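Local coordinates for periplasmic binding protein/LacI transcriptional regulator (Clostridium phytofermentans, PDB 3BRS) that probably binds a sugar for transport into the bacterial cell, acting as a periplasmic-type solute-binding protein, at residues I118-V123 with F238-V243; A122-L127 with V193-N198; E151-G156 with N162-I167. One frame throughout, in Å; residues are numbered along the deposited sequence.

All three contacts pack helices on one face of the same mixed sheet, within a single lobe of the two-lobed binding protein. Interactions 1 and 2 share helix 113-127, whose successive turns rest on strand 240-243 and then on strand 191-196, so one helix spans several strands of the sheet. Both are largely buried and their cross-segment contacts are almost wholly apolar, with a threonine hydroxyl in interaction 2 turned back to its own helix. Interaction 3 uses the neighbouring helix 144-157 against edge strand 164-169. Nearer the surface, it recruits the aliphatic part of a lysine whose charge is paired elsewhere. L153 links the groups, touching V195 and G121.

Interaction 1: residues I118-V123 with F238-V243; sequences IRIGAV and FEAMVV
I120 and V123 of helix 113-127 pack against A240 and V242 of strand 240-243 in a buried helix-on-sheet contact, apolar in its side chains, inside one alpha/beta lobe. The short helix and strand segments run antiparallel, 173° between their directions, with axes 8.8 Å apart at closest approach. No hydrogen bond crosses; shape and hydrophobicity do the work. The tightest point lies where I120 CG1 meets V242 CG2 at 3.4 Å, closer than usual for two carbons. The two side chains slide past each other in opposite directions, so the isoleucine lies alongside the valine. The chi1 of I120, -109°, departs from a staggered value, which may reflect the same crowding. Further along its chain, I120 CD1 reaches A240, 4.1 Å from the methyl CB and also beside A240 O. One turn later V123 adds a second touch: its CG1, held opposite the backbone N by a chi1 of 166°, lies 3.8 Å from A240 CB. Alanine suits this place because its small methyl lets both the isoleucine and the valine come near the strand, while the branched V242 presents its CG2 to the flank of I120, where the backbones come nearest. Strand 240-243 sits between strand 219-224, where C222 makes backbone hydrogen bonds with A240 and V242, and the antiparallel strand 275-278. I120 also touches V221 and V123 touches L276, so the helix bridges the outer part of the sheet.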
loop_
_atom_site.group_PDB
_atom_site.type_symbol
_atom_site.label_atom_id
_atom_site.label_comp_id
_atom_site.label_asym_id
_atom_site.label_seq_id
_atom_site.Cartn_x
_atom_site.Cartn_y
_atom_site.Cartn_z
ATOM N N ILE A 118 -10.066 5.268 -7.434
ATOM C CA ILE A 118 -11.021 6.126 -8.141
ATOM C C ILE A 118 -10.349 7.245 -8.926
ATOM O O ILE A 118 -10.802 7.549 -10.077
ATOM C CB ILE A 118 -12.092 6.791 -7.140
ATOM C CG1 ILE A 118 -12.952 5.708 -6.465
ATOM C CG2 ILE A 118 -12.993 7.779 -7.887
ATOM C CD1 ILE A 118 -14.079 6.258 -5.607
ATOM N N ARG A 119 -9.344 7.941 -8.378
ATOM C CA ARG A 119 -8.832 9.088 -9.192
ATOM C C ARG A 119 -8.006 8.528 -10.346
ATOM O O ARG A 119 -8.100 8.975 -11.484
ATOM C CB ARG A 119 -7.959 10.054 -8.405
ATOM C CG ARG A 119 -8.696 10.877 -7.359
ATOM C CD ARG A 119 -7.831 11.084 -6.153
ATOM N NE ARG A 119 -7.116 12.371 -5.937
ATOM C CZ ARG A 119 -7.067 13.451 -6.747
ATOM N NH1 ARG A 119 -7.703 13.500 -7.929
ATOM N NH2 ARG A 119 -6.323 14.506 -6.395
ATOM N N ILE A 120 -7.261 7.479 -10.096
ATOM C CA ILE A 120 -6.517 6.851 -11.214
ATOM C C ILE A 120 -7.539 6.161 -12.227
ATOM O O ILE A 120 -7.311 6.188 -13.464
ATOM C CB ILE A 120 -5.274 6.057 -10.578
ATOM C CG1 ILE A 120 -3.895 6.691 -10.842
ATOM C CG2 ILE A 120 -5.477 4.548 -10.396
ATOM C CD1 ILE A 120 -3.507 6.973 -12.251
ATOM N N GLY A 121 -8.688 5.629 -11.727
ATOM C CA GLY A 121 -9.721 5.106 -12.639
ATOM C C GLY A 121 -10.196 6.172 -13.593
ATOM O O GLY A 121 -10.413 5.928 -14.789
ATOM N N ALA A 122 -10.382 7.379 -13.061
ATOM C CA ALA A 122 -10.935 8.486 -13.868
ATOM C C ALA A 122 -9.941 8.970 -14.876
ATOM O O ALA A 122 -10.321 9.298 -15.990
ATOM C CB ALA A 122 -11.481 9.630 -13.041
ATOM N N VAL A 123 -8.663 9.011 -14.536
ATOM C CA VAL A 123 -7.630 9.310 -15.560
ATOM C C VAL A 123 -7.694 8.250 -16.706
ATOM O O VAL A 123 -7.655 8.597 -17.876
ATOM C CB VAL A 123 -6.192 9.334 -14.890
ATOM C CG1 VAL A 123 -5.078 9.299 -15.957
ATOM C CG2 VAL A 123 -6.024 10.559 -13.957
ATOM N N PHE A 238 5.526 7.230 -17.223
ATOM C CA PHE A 238 4.256 7.168 -16.532
ATOM C C PHE A 238 3.473 8.306 -17.139
ATOM O O PHE A 238 4.070 9.348 -17.473
ATOM C CB PHE A 238 4.463 7.419 -15.054
ATOM C CG PHE A 238 5.059 6.237 -14.342
ATOM C CD1 PHE A 238 6.358 6.285 -13.845
ATOM C CD2 PHE A 238 4.343 5.047 -14.239
ATOM C CE1 PHE A 238 6.919 5.167 -13.186
ATOM C CE2 PHE A 238 4.888 3.918 -13.602
ATOM C CZ PHE A 238 6.168 3.958 -13.074
ATOM N N GLU A 239 2.171 8.178 -17.325
ATOM C CA GLU A 239 1.549 9.466 -17.506
ATOM C C GLU A 239 0.528 10.062 -16.466
ATOM O O GLU A 239 0.110 11.212 -16.560
ATOM C CB GLU A 239 1.390 9.844 -18.955
ATOM C CG GLU A 239 0.651 8.880 -19.746
ATOM C CD GLU A 239 -0.751 8.888 -19.298
ATOM O OE1 GLU A 239 -1.179 7.861 -18.726
ATOM O OE2 GLU A 239 -1.431 9.924 -19.516
ATOM N N ALA A 240 0.218 9.303 -15.445
ATOM C CA ALA A 240 -0.286 9.901 -14.241
ATOM C C ALA A 240 0.143 9.055 -13.092
ATOM O O ALA A 240 0.302 7.833 -13.235
ATOM C CB ALA A 240 -1.788 10.030 -14.286
ATOM N N MET A 241 0.327 9.665 -11.922
ATOM C CA MET A 241 0.532 8.841 -10.723
ATOM C C MET A 241 -0.114 9.486 -9.496
ATOM O O MET A 241 -0.074 10.782 -9.339
ATOM C CB MET A 241 2.011 8.568 -10.448
ATOM C CG MET A 241 2.965 9.749 -10.174
ATOM S SD MET A 241 4.725 9.280 -9.744
ATOM C CE MET A 241 5.097 8.202 -11.124
ATOM N N VAL A 242 -0.744 8.611 -8.663
ATOM C CA VAL A 242 -1.231 8.970 -7.347
ATOM C C VAL A 242 -0.045 8.673 -6.363
ATOM O O VAL A 242 0.564 7.610 -6.368
ATOM C CB VAL A 242 -2.539 8.261 -6.929
ATOM C CG1 VAL A 242 -2.986 8.808 -5.570
ATOM C CG2 VAL A 242 -3.694 8.517 -7.952
ATOM N N VAL A 243 0.291 9.655 -5.555
ATOM C CA VAL A 243 1.468 9.608 -4.688
ATOM C C VAL A 243 0.913 9.647 -3.281
ATOM O O VAL A 243 -0.025 10.432 -3.031
ATOM C CB VAL A 243 2.243 10.937 -4.984
ATOM C CG1 VAL A 243 3.152 11.276 -3.870
ATOM C CG2 VAL A 243 2.940 10.813 -6.277
#

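Interaction 2: residues A122-L127 with V193-N198; sequences AVTKNL and VMVGLN
V193, the first residue of its segment, takes most of the contact, its two methyls divided between two residues of helix 113-127. V193 CG1 lies 3.8 Å from T124 CG2, while V193 CG2 lies 3.8 Å from L127 CB. The leucine crosses the valine at about a right angle, and L127 CD1 comes 4.1 Å from both V193 methyls, so the forked valine fits between the threonine and the leucine. M194 points to the other side of the sheet. V195 returns to the helix side with a lighter touch, its CG2 4.1 Å from T124 OG1. That hydroxyl makes no hydrogen bond to the strand: with a chi1 of -52° it sits beside the backbone N and hydrogen-bonds back to I120 O. Threonine suits the place because it offers a methyl to V193 while its hydroxyl is satisfied within the helix. Past the strand, N198 takes the N-cap position of helix 199-211, its side chain capping a backbone N. Strand 191-196 lies between strands 133-138 and 219-224; T124 touches I134 and V221 on them, and L157 of helix 144-157 packs against T124 from the adjoining helix.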
loop_
_atom_site.group_PDB
_atom_site.type_symbol
_atom_site.label_atom_id
_atom_site.label_comp_id
_atom_site.label_asym_id
_atom_site.label_seq_id
_atom_site.Cartn_x
_atom_site.Cartn_y
_atom_site.Cartn_z
ATOM N N ALA A 122 -10.382 7.379 -13.061
ATOM C CA ALA A 122 -10.935 8.486 -13.868
ATOM C C ALA A 122 -9.941 8.970 -14.876
ATOM O O ALA A 122 -10.321 9.298 -15.990
ATOM C CB ALA A 122 -11.481 9.630 -13.041
ATOM N N VAL A 123 -8.663 9.011 -14.536
ATOM C CA VAL A 123 -7.630 9.310 -15.560
ATOM C C VAL A 123 -7.694 8.250 -16.706
ATOM O O VAL A 123 -7.655 8.597 -17.876
ATOM C CB VAL A 123 -6.192 9.334 -14.890
ATOM C CG1 VAL A 123 -5.078 9.299 -15.957
ATOM C CG2 VAL A 123 -6.024 10.559 -13.957
ATOM N N THR A 124 -7.795 6.963 -16.323
ATOM C CA THR A 124 -7.769 5.840 -17.245
ATOM C C THR A 124 -8.990 5.876 -18.150
ATOM O O THR A 124 -8.873 5.619 -19.352
ATOM C CB THR A 124 -7.649 4.461 -16.542
ATOM O OG1 THR A 124 -6.537 4.440 -15.621
ATOM C CG2 THR A 124 -7.368 3.399 -17.577
ATOM N N LYS A 125 -10.159 6.208 -17.597
ATOM C CA LYS A 125 -11.387 6.395 -18.422
ATOM C C LYS A 125 -11.139 7.422 -19.483
ATOM O O LYS A 125 -11.513 7.212 -20.620
ATOM C CB LYS A 125 -12.529 6.868 -17.526
ATOM C CG LYS A 125 -13.933 6.857 -18.133
ATOM C CD LYS A 125 -14.878 7.174 -17.015
ATOM C CE LYS A 125 -16.347 7.018 -17.393
ATOM N NZ LYS A 125 -17.201 7.734 -16.362
ATOM N N ASN A 126 -10.494 8.531 -19.166
ATOM C CA ASN A 126 -10.251 9.490 -20.230
ATOM C C ASN A 126 -9.258 8.943 -21.298
ATOM O O ASN A 126 -9.417 9.206 -22.489
ATOM C CB ASN A 126 -9.753 10.767 -19.630
ATOM C CG ASN A 126 -9.604 11.877 -20.650
ATOM O OD1 ASN A 126 -10.524 12.193 -21.414
ATOM N ND2 ASN A 126 -8.455 12.511 -20.639
ATOM N N LEU A 127 -8.253 8.156 -20.890
ATOM C CA LEU A 127 -7.314 7.603 -21.900
ATOM C C LEU A 127 -7.924 6.624 -22.917
ATOM O O LEU A 127 -7.567 6.622 -24.092
ATOM C CB LEU A 127 -6.095 6.963 -21.231
ATOM C CG LEU A 127 -5.233 7.905 -20.407
ATOM C CD1 LEU A 127 -4.252 7.078 -19.633
ATOM C CD2 LEU A 127 -4.539 8.936 -21.294
ATOM N N VAL A 193 -3.408 0.855 -22.184
ATOM C CA VAL A 193 -3.158 1.441 -20.854
ATOM C C VAL A 193 -2.915 0.292 -19.902
ATOM O O VAL A 193 -3.767 -0.588 -19.754
ATOM C CB VAL A 193 -4.353 2.290 -20.258
ATOM C CG1 VAL A 193 -3.870 3.052 -19.041
ATOM C CG2 VAL A 193 -4.892 3.368 -21.198
ATOM N N MET A 194 -1.742 0.301 -19.287
ATOM C CA MET A 194 -1.462 -0.502 -18.126
ATOM C C MET A 194 -1.616 0.232 -16.770
ATOM O O MET A 194 -1.215 1.420 -16.585
ATOM C CB MET A 194 -0.059 -1.144 -18.264
ATOM C CG MET A 194 -0.034 -2.175 -19.391
ATOM S SD MET A 194 -0.726 -3.874 -18.947
ATOM C CE MET A 194 -0.223 -4.166 -17.300
ATOM N N VAL A 195 -2.227 -0.464 -15.803
ATOM C CA VAL A 195 -2.328 0.137 -14.429
ATOM C C VAL A 195 -1.503 -0.638 -13.419
ATOM O O VAL A 195 -1.679 -1.851 -13.267
ATOM C CB VAL A 195 -3.798 0.187 -13.984
ATOM C CG1 VAL A 195 -3.950 0.950 -12.693
ATOM C CG2 VAL A 195 -4.629 0.832 -15.072
ATOM N N GLY A 196 -0.590 0.011 -12.719
ATOM C CA GLY A 196 0.142 -0.666 -11.597
ATOM C C GLY A 196 -0.385 -0.085 -10.303
ATOM O O GLY A 196 -0.369 1.141 -10.100
ATOM N N LEU A 197 -0.820 -0.948 -9.367
ATOM C CA LEU A 197 -1.534 -0.473 -8.134
ATOM C C LEU A 197 -0.581 -0.170 -6.906
ATOM O O LEU A 197 -0.962 0.312 -5.825
ATOM C CB LEU A 197 -2.684 -1.468 -7.779
ATOM C CG LEU A 197 -3.905 -1.341 -8.753
ATOM C CD1 LEU A 197 -5.042 -2.280 -8.154
ATOM C CD2 LEU A 197 -4.264 0.173 -8.898
ATOM N N ASN A 198 0.666 -0.506 -7.069
ATOM C CA ASN A 198 1.670 -0.082 -6.097
ATOM C C ASN A 198 3.037 0.085 -6.743
ATOM O O ASN A 198 3.169 -0.161 -7.913
ATOM C CB ASN A 198 1.672 -1.016 -4.874
ATOM C CG ASN A 198 2.479 -2.277 -5.089
ATOM O OD1 ASN A 198 2.578 -2.820 -6.209
ATOM N ND2 ASN A 198 3.054 -2.763 -4.005
#

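Interaction 3: residues E151-G156 with N162-I167; sequences EGLKIG and NKIEAI
I164 CD1 meets two consecutive helix residues, L153 and K154, in apolar contact. It lies 4.0 Å from K154 CG and, more loosely, I164 CD1 is 4.3 Å from L153 CD2. A chi1 of -56° places I164 CG1 beside its own backbone N, and an extended chi2 carries the terminal methyl across to the helix. The lysine side chain passes the isoleucine at about a right angle and continues, extended beyond CG; lysine suits this partly exposed edge because its methylenes cover the isoleucines while its charge stays at the end. K154 and I167 reach toward each other tip to tip, with I167 CD1 4.1 Å from both K154 CE and K154 NZ. The elements belong to a beta-alpha-beta unit in which strand 133-138 leads through helix 144-157 to strand 164-169, and the helix therefore runs antiparallel to the returning strand, 178° for the short segments. Strand 164-169 is one of the two edge strands of this sheet within the chain, and both I164 and I167 also touch V136 of the strand beside it. No hydrogen bond or salt bridge joins the two segments; the ammonium of K154 instead forms a salt bridge on its own helix with E150, whose side chain also touches I167.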
loop_
_atom_site.group_PDB
_atom_site.type_symbol
_atom_site.label_atom_id
_atom_site.label_comp_id
_atom_site.label_asym_id
_atom_site.label_seq_id
_atom_site.Cartn_x
_atom_site.Cartn_y
_atom_site.Cartn_z
ATOM N N GLU A 151 -11.018 -1.824 -6.285
ATOM C CA GLU A 151 -12.423 -1.338 -6.138
ATOM C C GLU A 151 -12.599 0.075 -6.539
ATOM O O GLU A 151 -13.464 0.413 -7.412
ATOM C CB GLU A 151 -12.846 -1.490 -4.668
ATOM C CG GLU A 151 -14.300 -1.074 -4.354
ATOM C CD GLU A 151 -14.559 -0.950 -2.823
ATOM O OE1 GLU A 151 -13.881 -1.701 -2.023
ATOM O OE2 GLU A 151 -15.449 -0.132 -2.421
ATOM N N GLY A 152 -11.746 0.936 -5.977
ATOM C CA GLY A 152 -11.610 2.335 -6.467
ATOM C C GLY A 152 -11.458 2.437 -7.925
ATOM O O GLY A 152 -12.210 3.137 -8.570
ATOM N N LEU A 153 -10.434 1.774 -8.478
ATOM C CA LEU A 153 -10.209 1.755 -9.905
ATOM C C LEU A 153 -11.459 1.554 -10.794
ATOM O O LEU A 153 -11.652 2.295 -11.719
ATOM C CB LEU A 153 -9.177 0.679 -10.250
ATOM C CG LEU A 153 -8.704 0.541 -11.742
ATOM C CD1 LEU A 153 -7.983 1.796 -12.242
ATOM C CD2 LEU A 153 -7.784 -0.674 -11.883
ATOM N N LYS A 154 -12.228 0.491 -10.510
ATOM C CA LYS A 154 -13.378 0.065 -11.205
ATOM C C LYS A 154 -14.509 1.081 -11.044
ATOM O O LYS A 154 -15.118 1.489 -12.010
ATOM C CB LYS A 154 -13.815 -1.308 -10.686
ATOM C CG LYS A 154 -12.881 -2.390 -10.993
ATOM C CD LYS A 154 -13.449 -3.757 -10.581
ATOM C CE LYS A 154 -12.420 -4.861 -10.978
ATOM N NZ LYS A 154 -12.462 -6.076 -10.096
ATOM N N ILE A 155 -14.751 1.535 -9.833
ATOM C CA ILE A 155 -15.582 2.727 -9.619
ATOM C C ILE A 155 -15.204 3.934 -10.450
ATOM O O ILE A 155 -16.066 4.513 -11.145
ATOM C CB ILE A 155 -15.677 3.134 -8.114
ATOM C CG1 ILE A 155 -16.244 1.951 -7.263
ATOM C CG2 ILE A 155 -16.571 4.382 -7.969
ATOM C CD1 ILE A 155 -15.982 2.127 -5.704
ATOM N N GLY A 156 -13.955 4.353 -10.430
ATOM C CA GLY A 156 -13.638 5.531 -11.250
ATOM C C GLY A 156 -13.765 5.249 -12.763
ATOM O O GLY A 156 -13.776 6.221 -13.574
ATOM N N ASN A 162 -15.636 -2.598 -17.788
ATOM C CA ASN A 162 -15.549 -3.789 -18.613
ATOM C C ASN A 162 -14.350 -3.720 -19.607
ATOM O O ASN A 162 -14.067 -4.689 -20.283
ATOM C CB ASN A 162 -16.879 -3.919 -19.400
ATOM C CG ASN A 162 -17.086 -2.780 -20.410
ATOM O OD1 ASN A 162 -17.628 -2.993 -21.488
ATOM N ND2 ASN A 162 -16.638 -1.582 -20.076
ATOM N N LYS A 163 -13.704 -2.558 -19.746
ATOM C CA LYS A 163 -12.547 -2.452 -20.580
ATOM C C LYS A 163 -11.290 -3.094 -19.914
ATOM O O LYS A 163 -10.334 -3.385 -20.596
ATOM C CB LYS A 163 -12.317 -0.988 -20.982
ATOM C CG LYS A 163 -13.228 -0.531 -22.110
ATOM C CD LYS A 163 -12.864 0.870 -22.578
ATOM C CE LYS A 163 -13.454 1.175 -23.973
ATOM N NZ LYS A 163 -12.430 1.740 -24.948
ATOM N N ILE A 164 -11.301 -3.332 -18.603
ATOM C CA ILE A 164 -10.240 -4.101 -17.972
ATOM C C ILE A 164 -10.222 -5.503 -18.539
ATOM O O ILE A 164 -11.186 -6.272 -18.386
ATOM C CB ILE A 164 -10.438 -4.196 -16.448
ATOM C CG1 ILE A 164 -10.549 -2.797 -15.870
ATOM C CG2 ILE A 164 -9.305 -5.052 -15.798
ATOM C CD1 ILE A 164 -10.690 -2.789 -14.316
ATOM N N GLU A 165 -9.099 -5.834 -19.166
ATOM C CA GLU A 165 -8.924 -7.089 -19.848
ATOM C C GLU A 165 -8.586 -8.180 -18.883
ATOM O O GLU A 165 -9.060 -9.348 -18.958
ATOM C CB GLU A 165 -7.761 -6.912 -20.791
ATOM C CG GLU A 165 -7.807 -7.827 -21.906
ATOM C CD GLU A 165 -8.625 -7.332 -23.060
ATOM O OE1 GLU A 165 -8.253 -6.303 -23.656
ATOM O OE2 GLU A 165 -9.571 -8.058 -23.424
ATOM N N ALA A 166 -7.726 -7.795 -17.962
ATOM C CA ALA A 166 -7.218 -8.729 -17.003
ATOM C C ALA A 166 -6.535 -8.045 -15.828
ATOM O O ALA A 166 -5.947 -6.911 -15.944
ATOM C CB ALA A 166 -6.276 -9.723 -17.682
ATOM N N ILE A 167 -6.597 -8.761 -14.713
ATOM C CA ILE A 167 -5.876 -8.342 -13.506
ATOM C C ILE A 167 -4.909 -9.368 -13.058
ATOM O O ILE A 167 -5.302 -10.493 -12.737
ATOM C CB ILE A 167 -6.755 -7.925 -12.296
ATOM C CG1 ILE A 167 -7.869 -7.002 -12.798
ATOM C CG2 ILE A 167 -5.850 -7.180 -11.273
ATOM C CD1 ILE A 167 -8.688 -6.280 -11.780
#